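Local coordinates for phosphatidylethanolamine-binding protein, putative (Plasmodium falciparum, PDB 2R77) that probably binds phosphatidylethanolamine and may regulate protein kinases, functions generally assigned to its family, at residues Y182-V185 and H186-A189. Sequence-based numbering, arbitrary orientation.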
ATOM      1  N   TYR A 182       4.465 -12.323 -11.595  1.00 23.34           N
ATOM      2  CA  TYR A 182       3.522 -11.478 -10.850  1.00 20.73           C
ATOM      3  C   TYR A 182       3.133 -12.116  -9.520  1.00 19.62           C
ATOM      4  O   TYR A 182       2.814 -13.300  -9.484  1.00 19.02           O
ATOM      5  CB  TYR A 182       2.267 -11.198 -11.669  1.00 20.72           C
ATOM      6  CG  TYR A 182       1.198 -10.436 -10.901  1.00 19.82           C
ATOM      7  CD1 TYR A 182       1.378  -9.089 -10.556  1.00 21.52           C
ATOM      8  CD2 TYR A 182       0.013 -11.068 -10.496  1.00 19.49           C
ATOM      9  CE1 TYR A 182       0.404  -8.398  -9.839  1.00 18.90           C
ATOM     10  CE2 TYR A 182      -0.972 -10.380  -9.788  1.00 17.63           C
ATOM     11  CZ  TYR A 182      -0.773  -9.051  -9.472  1.00 18.27           C
ATOM     12  OH  TYR A 182      -1.736  -8.364  -8.781  1.00 17.47           O
ATOM     13  N   GLU A 183       3.178 -11.335  -8.439  1.00 17.59           N
ATOM     14  CA  GLU A 183       2.609 -11.752  -7.160  1.00 16.53           C
ATOM     15  C   GLU A 183       1.873 -10.583  -6.530  1.00 16.05           C
ATOM     16  O   GLU A 183       2.454  -9.491  -6.348  1.00 15.64           O
ATOM     17  CB  GLU A 183       3.680 -12.263  -6.185  1.00 16.42           C
ATOM     18  CG  GLU A 183       4.530 -13.420  -6.696  1.00 16.91           C
ATOM     19  CD  GLU A 183       3.810 -14.757  -6.759  1.00 17.84           C
ATOM     20  OE1 GLU A 183       2.667 -14.888  -6.258  1.00 18.74           O
ATOM     21  OE2 GLU A 183       4.410 -15.685  -7.326  1.00 19.78           O
ATOM     22  N   SER A 184       0.603 -10.798  -6.205  1.00 15.70           N
ATOM     23  CA  SER A 184      -0.161  -9.790  -5.470  1.00 15.38           C
ATOM     24  C   SER A 184       0.464  -9.564  -4.087  1.00 14.87           C
ATOM     25  O   SER A 184       1.112 -10.457  -3.560  1.00 14.01           O
ATOM     26  CB  SER A 184      -1.589 -10.280  -5.264  1.00 15.47           C
ATOM     27  OG  SER A 184      -1.576 -11.428  -4.417  1.00 16.15           O
ATOM     28  N   VAL A 185       0.227  -8.400  -3.482  1.00 14.84           N
ATOM     29  CA  VAL A 185       0.726  -8.190  -2.122  1.00 14.93           C
ATOM     30  C   VAL A 185       0.249  -9.286  -1.148  1.00 14.68           C
ATOM     31  O   VAL A 185       1.036  -9.739  -0.303  1.00 13.91           O
ATOM     32  CB  VAL A 185       0.423  -6.767  -1.567  1.00 15.25           C
ATOM     33  CG1 VAL A 185       0.934  -6.644  -0.121  1.00 14.40           C
ATOM     34  CG2 VAL A 185       1.073  -5.725  -2.443  1.00 15.80           C
ATOM     35  N   HIS A 186      -1.011  -9.724  -1.274  1.00 14.33           N
ATOM     36  CA  HIS A 186      -1.483 -10.874  -0.488  1.00 14.95           C
ATOM     37  C   HIS A 186      -0.502 -12.045  -0.617  1.00 14.59           C
ATOM     38  O   HIS A 186      -0.047 -12.607   0.390  1.00 14.28           O
ATOM     39  CB  HIS A 186      -2.864 -11.301  -0.959  1.00 14.57           C
ATOM     40  CG  HIS A 186      -3.296 -12.619  -0.404  1.00 17.03           C
ATOM     41  ND1 HIS A 186      -3.823 -12.755   0.863  1.00 19.01           N
ATOM     42  CD2 HIS A 186      -3.305 -13.854  -0.953  1.00 18.47           C
ATOM     43  CE1 HIS A 186      -4.124 -14.026   1.075  1.00 19.37           C
ATOM     44  NE2 HIS A 186      -3.809 -14.714  -0.007  1.00 17.34           N
ATOM     45  N   ASN A 187      -0.157 -12.388  -1.855  1.00 13.72           N
ATOM     46  CA  ASN A 187       0.791 -13.487  -2.115  1.00 14.10           C
ATOM     47  C   ASN A 187       2.249 -13.230  -1.726  1.00 14.08           C
ATOM     48  O   ASN A 187       2.939 -14.127  -1.192  1.00 13.87           O
ATOM     49  CB  ASN A 187       0.667 -13.967  -3.546  1.00 14.12           C
ATOM     50  CG  ASN A 187      -0.572 -14.827  -3.752  1.00 17.27           C
ATOM     51  OD1 ASN A 187      -1.045 -15.512  -2.822  1.00 16.40           O
ATOM     52  ND2 ASN A 187      -1.087 -14.817  -4.966  1.00 18.11           N
ATOM     53  N   ILE A 188       2.719 -12.009  -1.957  1.00 13.55           N
ATOM     54  CA  ILE A 188       4.019 -11.596  -1.409  1.00 14.25           C
ATOM     55  C   ILE A 188       4.069 -11.794   0.109  1.00 14.24           C
ATOM     56  O   ILE A 188       5.066 -12.323   0.632  1.00 14.67           O
ATOM     57  CB  ILE A 188       4.363 -10.144  -1.768  1.00 14.11           C
ATOM     58  CG1 ILE A 188       4.465  -9.998  -3.280  1.00 15.19           C
ATOM     59  CG2 ILE A 188       5.673  -9.690  -1.072  1.00 15.50           C
ATOM     60  CD1 ILE A 188       4.551  -8.516  -3.713  1.00 15.48           C
ATOM     61  N   ALA A 189       3.003 -11.392   0.818  1.00 14.30           N
ATOM     62  CA  ALA A 189       2.953 -11.568   2.275  1.00 15.47           C
ATOM     63  C   ALA A 189       3.004 -13.060   2.643  1.00 15.66           C
ATOM     64  O   ALA A 189       3.684 -13.441   3.615  1.00 17.51           O
ATOM     65  CB  ALA A 189       1.741 -10.927   2.851  1.00 15.22           C
TER
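Ser-184 O takes the N-H of Ile-188 at 2.7 Å in a nearly straight bond, 171° at the hydrogen, and so closes the first turn of the helix. The same residue is the N-cap: its OG accepts from Asn-187 N at 3.1 Å, a capping bond to one of the first amides of the helix. OG can do this because chi1 of 65° sets it between the backbone N and the carbonyl carbon, swung forward over the start of the helix. One residue on, Val-185 O receives Ala-189 N at 2.8 Å, and the regular pattern is under way.

Around the cap, the chain of Glu-183 bends at chi2 (-73°) and brings OE1 to 3.5 Å from CB of Asn-187, with the two side chains crossing at about a right angle. A carboxylate lying by the N-terminal turn may also gain from the helix dipole. On the inner side, Ile-188 reaches back along the chain: its CD1 is 3.5 Å from Glu-183 O, and its CG1 rests 3.8 Å from CB of Glu-183.

Helix 185-191 starts against the antiparallel sheet that contains strands 84-95 and 104-114. Glu-105 of strand 104-114 accepts from Val-185 N through OE1, Ile-188 packs on Ile-107 of that strand, and Val-185 touches Phe-89 and Val-91 of strand 84-95.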